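Manganese-containing pseudocatalase (Thermus thermophilus, PDB 2V8T) probably breaks down hydrogen peroxide to water and oxygen at a pair of manganese ions held within a ferritin-like helical subunit. Local coordinates at residues Q18-A24 with V110-F116; K162-Y166 with K217-A221. All coordinates share one frame; numbering follows the deposited sequence. Where two conformers were deposited one is given.

Interaction 1 of 2, residues Q18-A24 with V110-F116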
loop_
_atom_site.group_PDB
_atom_site.type_symbol
_atom_site.label_atom_id
_atom_site.label_comp_id
_atom_site.label_asym_id
_atom_site.label_seq_id
_atom_site.Cartn_x
_atom_site.Cartn_y
_atom_site.Cartn_z
ATOM N N GLN A 18 -7.733 22.890 -21.479
ATOM C CA GLN A 18 -7.409 21.910 -20.479
ATOM C C GLN A 18 -8.374 22.021 -19.291
ATOM O O GLN A 18 -8.769 23.115 -18.887
ATOM C CB GLN A 18 -5.985 22.090 -19.861
ATOM C CG GLN A 18 -4.930 21.769 -20.825
ATOM C CD GLN A 18 -3.580 22.387 -20.446
ATOM O OE1 GLN A 18 -3.464 23.629 -20.422
ATOM N NE2 GLN A 18 -2.604 21.580 -20.105
ATOM N N ASP A 19 -8.665 20.857 -18.691
ATOM C CA ASP A 19 -9.516 20.788 -17.501
ATOM C C ASP A 19 -8.917 19.747 -16.572
ATOM O O ASP A 19 -9.324 18.565 -16.557
ATOM C CB ASP A 19 -10.953 20.485 -17.849
ATOM C CG ASP A 19 -11.884 20.644 -16.628
ATOM O OD1 ASP A 19 -11.417 20.588 -15.470
ATOM O OD2 ASP A 19 -13.110 20.795 -16.899
ATOM N N PRO A 20 -7.914 20.147 -15.769
ATOM C CA PRO A 20 -7.222 19.197 -14.909
ATOM C C PRO A 20 -8.147 18.456 -13.962
ATOM O O PRO A 20 -8.039 17.240 -13.807
ATOM C CB PRO A 20 -6.186 20.074 -14.167
ATOM C CG PRO A 20 -5.881 21.183 -15.180
ATOM C CD PRO A 20 -7.251 21.478 -15.785
ATOM N N ASN A 21 -9.032 19.180 -13.259
ATOM C CA ASN A 21 -9.863 18.501 -12.283
ATOM C C ASN A 21 -10.876 17.546 -12.938
ATOM O O ASN A 21 -11.224 16.513 -12.353
ATOM C CB ASN A 21 -10.534 19.467 -11.324
ATOM C CG ASN A 21 -9.556 20.088 -10.338
ATOM O OD1 ASN A 21 -8.393 19.647 -10.220
ATOM N ND2 ASN A 21 -10.038 21.062 -9.579
ATOM N N ALA A 22 -11.350 17.860 -14.155
ATOM C CA ALA A 22 -12.153 16.868 -14.882
ATOM C C ALA A 22 -11.327 15.601 -15.135
ATOM O O ALA A 22 -11.818 14.485 -14.939
ATOM C CB ALA A 22 -12.673 17.426 -16.175
ATOM N N ALA A 23 -10.083 15.774 -15.586
ATOM C CA ALA A 23 -9.211 14.624 -15.811
ATOM C C ALA A 23 -9.050 13.796 -14.525
ATOM O O ALA A 23 -9.037 12.569 -14.547
ATOM C CB ALA A 23 -7.863 15.083 -16.327
ATOM N N ALA A 24 -8.858 14.495 -13.388
ATOM C CA ALA A 24 -8.667 13.812 -12.104
ATOM C C ALA A 24 -9.876 12.993 -11.728
ATOM O O ALA A 24 -9.733 11.914 -11.146
ATOM C CB ALA A 24 -8.337 14.834 -11.015
ATOM N N VAL A 110 -4.281 22.385 -8.602
ATOM C CA VAL A 110 -5.255 21.391 -9.044
ATOM C C VAL A 110 -5.265 20.218 -8.074
ATOM O O VAL A 110 -4.359 20.044 -7.267
ATOM C CB VAL A 110 -4.955 20.927 -10.494
ATOM C CG1 VAL A 110 -5.010 22.115 -11.452
ATOM C CG2 VAL A 110 -3.676 20.114 -10.599
ATOM N N ARG A 111 -6.290 19.371 -8.175
ATOM C CA ARG A 111 -6.358 18.200 -7.291
ATOM C C ARG A 111 -5.171 17.261 -7.523
ATOM O O ARG A 111 -4.528 16.807 -6.561
ATOM C CB ARG A 111 -7.651 17.437 -7.472
ATOM C CG ARG A 111 -8.898 18.196 -7.000
ATOM C CD ARG A 111 -10.159 17.360 -7.160
ATOM N NE ARG A 111 -10.187 16.234 -6.221
ATOM C CZ ARG A 111 -9.976 14.960 -6.513
ATOM N NH1 ARG A 111 -9.986 14.509 -7.750
ATOM N NH2 ARG A 111 -9.781 14.115 -5.492
ATOM N N ASN A 112 -4.917 16.947 -8.790
ATOM C CA ASN A 112 -3.948 15.919 -9.164
ATOM C C ASN A 112 -2.718 16.575 -9.790
ATOM O O ASN A 112 -2.652 16.842 -10.988
ATOM C CB ASN A 112 -4.574 14.879 -10.095
ATOM C CG ASN A 112 -3.643 13.747 -10.404
ATOM O OD1 ASN A 112 -2.415 13.911 -10.399
ATOM N ND2 ASN A 112 -4.190 12.570 -10.725
ATOM N N ALA A 113 -1.741 16.888 -8.943
ATOM C CA ALA A 113 -0.487 17.446 -9.418
ATOM C C ALA A 113 0.366 16.371 -10.115
ATOM O O ALA A 113 1.234 16.730 -10.924
ATOM C CB ALA A 113 0.290 18.087 -8.239
ATOM N N ALA A 114 0.181 15.105 -9.788
ATOM C CA ALA A 114 0.957 14.034 -10.398
ATOM C C ALA A 114 0.814 14.019 -11.917
ATOM O O ALA A 114 1.777 13.691 -12.609
ATOM C CB ALA A 114 0.589 12.687 -9.809
ATOM N N HIS A 115 -0.370 14.365 -12.441
ATOM C CA HIS A 115 -0.560 14.463 -13.882
ATOM C C HIS A 115 0.486 15.318 -14.567
ATOM O O HIS A 115 0.760 15.121 -15.745
ATOM C CB HIS A 115 -1.945 15.069 -14.183
ATOM C CG HIS A 115 -3.059 14.107 -14.151
ATOM N ND1 HIS A 115 -4.352 14.540 -13.862
ATOM C CD2 HIS A 115 -3.096 12.791 -14.494
ATOM C CE1 HIS A 115 -5.123 13.468 -14.036
ATOM N NE2 HIS A 115 -4.413 12.391 -14.418
ATOM N N PHE A 116 1.012 16.339 -13.835
ATOM C CA PHE A 116 1.927 17.327 -14.378
ATOM C C PHE A 116 3.377 17.133 -13.928
ATOM O O PHE A 116 4.262 17.752 -14.494
ATOM C CB PHE A 116 1.434 18.731 -14.014
ATOM C CG PHE A 116 0.096 19.015 -14.594
ATOM C CD1 PHE A 116 0.043 19.498 -15.919
ATOM C CD2 PHE A 116 -1.052 18.798 -13.893
ATOM C CE1 PHE A 116 -1.128 19.711 -16.559
ATOM C CE2 PHE A 116 -2.302 18.988 -14.547
ATOM C CZ PHE A 116 -2.282 19.445 -15.889
HETATM O O HOH W 1 -6.512 17.719 -10.956
HETATM O O HOH W 2 -4.747 17.197 -12.932
HETATM O O HOH W 3 -11.737 15.825 -9.675
HETATM O O HOH W 4 -6.865 11.659 -10.093
#
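Arg111 N donates to the side-chain oxygen of Asn21, Asn21 OD1, over 2.9 Å in an almost straight bond (174° at the hydrogen), and a water that accepts from Asn112 N lies 2.8 Å from Asn21 OD1 and can donate to it as one of several acceptors. The backbone donor sits 19° from the carbonyl plane. With Asn21 CG lying anti to its own carbonyl carbon (chi1 -72°), the amide reaches across to the loop, while its ND2 bonds to Asp109 of the third subunit. The Arg111 side chain passes at a slant over the amide, its CG 3.6 Å from Asn21 OD1, then bends at chi3 and brings NH1 to 3.7 Å from Ala24 CB; a further water links this NH1 to Asn21 O. The far end of Arg111 turns to the third subunit, where NH2 bonds to the carbonyl oxygen of that chain's Arg111.

The start of helix 20-26 here meets the turn leading into the short, weakly bonded helix 114-117, at the periphery of the ferritin-like subunit and against the third subunit. Asp19 is the N-cap of helix 20-26, its OD1 accepting from Ala22 N, and Asn112 OD1 takes His115 N from above its carbonyl plane. Asn112 ND2 lies over one face of the His115 ring, 3.5 Å above its plane. His115 points CE1 at Ala23 CB and Ala24 N, a water lies between His115 ND1 and Asn112 O, and its NE2 pairs with Gln27.

The apolar side of the contact is built on Pro20. Its CB lies 3.6 Å from Val110 CG1, crossing that side chain at about a right angle, and also approaches the edge of the Phe116 ring, whose CE2 is 4.1 Å away. Leu85 of helix 57-85 packs against His115 and Phe116.

Interaction 2 of 2, residues K162-Y166 with K217-A221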
loop_
_atom_site.group_PDB
_atom_site.type_symbol
_atom_site.label_atom_id
_atom_site.label_comp_id
_atom_site.label_asym_id
_atom_site.label_seq_id
_atom_site.Cartn_x
_atom_site.Cartn_y
_atom_site.Cartn_z
ATOM N N LYS A 162 -19.387 5.529 -13.265
ATOM C CA LYS A 162 -19.475 6.310 -14.511
ATOM C C LYS A 162 -20.570 7.361 -14.429
ATOM O O LYS A 162 -20.377 8.487 -14.868
ATOM C CB LYS A 162 -19.617 5.400 -15.739
ATOM C CG LYS A 162 -18.356 4.577 -16.014
ATOM C CD LYS A 162 -18.150 4.216 -17.444
ATOM C CE LYS A 162 -16.883 3.422 -17.712
ATOM N NZ LYS A 162 -16.818 2.063 -17.060
ATOM N N LEU A 163 -21.746 6.977 -13.914
ATOM C CA LEU A 163 -22.853 7.915 -13.774
ATOM C C LEU A 163 -22.457 9.099 -12.871
ATOM O O LEU A 163 -22.772 10.255 -13.169
ATOM C CB LEU A 163 -24.082 7.229 -13.202
ATOM C CG LEU A 163 -24.801 6.276 -14.166
ATOM C CD1 LEU A 163 -25.728 5.348 -13.370
ATOM C CD2 LEU A 163 -25.597 7.037 -15.202
ATOM N N ARG A 164 -21.822 8.794 -11.742
ATOM C CA ARG A 164 -21.464 9.879 -10.816
ATOM C C ARG A 164 -20.422 10.817 -11.421
ATOM O O ARG A 164 -20.540 12.030 -11.304
ATOM C CB ARG A 164 -20.983 9.285 -9.492
ATOM C CG ARG A 164 -22.130 8.629 -8.728
ATOM C CD ARG A 164 -21.624 7.756 -7.578
ATOM N NE ARG A 164 -22.764 7.210 -6.847
ATOM C CZ ARG A 164 -22.647 6.389 -5.808
ATOM N NH1 ARG A 164 -21.490 5.869 -5.477
ATOM N NH2 ARG A 164 -23.751 6.037 -5.169
ATOM N N VAL A 165 -19.409 10.268 -12.123
ATOM C CA VAL A 165 -18.431 11.134 -12.762
ATOM C C VAL A 165 -19.110 11.950 -13.859
ATOM O O VAL A 165 -18.808 13.141 -14.051
ATOM C CB VAL A 165 -17.244 10.319 -13.289
ATOM C CG1 VAL A 165 -16.307 11.178 -14.142
ATOM C CG2 VAL A 165 -16.452 9.728 -12.112
ATOM N N TYR A 166 -20.035 11.355 -14.627
ATOM C CA TYR A 166 -20.792 12.092 -15.624
ATOM C C TYR A 166 -21.442 13.320 -15.027
ATOM O O TYR A 166 -21.495 14.404 -15.614
ATOM C CB TYR A 166 -21.855 11.163 -16.246
ATOM C CG TYR A 166 -22.682 11.831 -17.300
ATOM C CD1 TYR A 166 -23.829 12.501 -16.964
ATOM C CD2 TYR A 166 -22.356 11.739 -18.661
ATOM C CE1 TYR A 166 -24.608 13.112 -17.932
ATOM C CE2 TYR A 166 -23.120 12.328 -19.633
ATOM C CZ TYR A 166 -24.253 13.035 -19.250
ATOM O OH TYR A 166 -25.078 13.651 -20.187
ATOM N N LYS A 217 -31.848 8.348 -19.840
ATOM C CA LYS A 217 -31.817 9.651 -19.186
ATOM C C LYS A 217 -30.485 10.369 -19.350
ATOM O O LYS A 217 -30.350 11.531 -18.930
ATOM C CB LYS A 217 -32.109 9.491 -17.694
ATOM C CG LYS A 217 -33.456 8.897 -17.420
ATOM C CD LYS A 217 -34.620 9.605 -18.100
ATOM C CE LYS A 217 -35.941 8.789 -18.026
ATOM N NZ LYS A 217 -37.041 9.434 -18.819
ATOM N N ILE A 218 -29.508 9.709 -19.963
ATOM C CA ILE A 218 -28.206 10.292 -20.182
ATOM C C ILE A 218 -28.141 10.547 -21.716
ATOM O O ILE A 218 -28.108 9.596 -22.484
ATOM C CB ILE A 218 -27.103 9.305 -19.768
ATOM C CG1 ILE A 218 -27.266 8.878 -18.289
ATOM C CG2 ILE A 218 -25.733 9.930 -20.071
ATOM C CD1 ILE A 218 -27.261 10.041 -17.291
ATOM N N PRO A 219 -28.164 11.808 -22.157
ATOM C CA PRO A 219 -28.368 12.062 -23.600
ATOM C C PRO A 219 -27.376 11.342 -24.529
ATOM O O PRO A 219 -27.773 10.815 -25.570
ATOM C CB PRO A 219 -28.278 13.581 -23.695
ATOM C CG PRO A 219 -28.615 14.084 -22.390
ATOM C CD PRO A 219 -28.280 13.057 -21.365
ATOM N N GLU A 220 -26.098 11.295 -24.156
ATOM C CA GLU A 220 -25.136 10.644 -25.034
ATOM C C GLU A 220 -25.377 9.147 -25.097
ATOM O O GLU A 220 -25.228 8.511 -26.162
ATOM C CB GLU A 220 -23.720 10.972 -24.569
ATOM C CG GLU A 220 -23.323 12.432 -24.725
ATOM C CD GLU A 220 -23.845 13.368 -23.684
ATOM O OE1 GLU A 220 -24.435 12.918 -22.650
ATOM O OE2 GLU A 220 -23.717 14.603 -23.904
ATOM N N ALA A 221 -25.744 8.532 -23.948
ATOM C CA ALA A 221 -26.062 7.128 -23.955
ATOM C C ALA A 221 -27.311 6.843 -24.794
ATOM O O ALA A 221 -27.353 5.864 -25.528
ATOM C CB ALA A 221 -26.281 6.594 -22.536
#
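Tyr166 lays one face of its ring against Ile218 and turns its hydroxyl to Glu220, and the contact is arranged round that ring. Ile218 CG2 stands 3.8 Å from the ring centroid and 25° off the normal, a CH-pi approach displaced from the ring centre toward its hydroxyl end, where Tyr166 CZ is its nearest atom at 3.5 Å. The two side chains run antiparallel to one another. Tyr166 CG is anti to the backbone N (chi1 -179°), which carries the ring away from helix 144-166. This long helix of the ferritin-like bundle bears the manganese ligand Glu155, and the contact joins its C-terminal end to the start of helix 219-226, where Ile218 is the N-cap residue. Leu163, one turn earlier, extends the apolar patch at a slant, with its CD2 4.0 Å from Ile218 CG1.

At the ring's edge the carboxylate of Glu220 meets the phenol with its plane turned 60° from the ring. Tyr166 OH donates to the syn lone pair of Glu220 OE1 across 2.6 Å, and a bend at chi2 folds the glutamate back to receive it. A phenylalanine in place of Tyr166 lacks the hydroxyl and would probably leave Glu220 OE1 without its phenol donor.

Because Glu220 OE2 forms a salt bridge with Arg175 of helix 172-200, the carboxylate is probably held as an anion, making it a strong acceptor for the short phenol bond.

The whole of interaction 1 precedes interaction 2 in the chain, and their centres lie about 21 Å apart; the nearest atoms come to about 6 Å without touching. Both contacts also touch the third subunit of the hexamer. They differ in their relation to the dimanganese site. Interaction 1 lies away from it, whereas in interaction 2 the side chain of Leu163 is about 11 Å from that of the manganese ligand Glu155 and about 13 Å from a bound manganese ion. On the same helix, 144-166, Lys162 NZ hydrogen-bonds to the manganese ligand Glu36, so that Lys162 is a second-shell residue of the metal site.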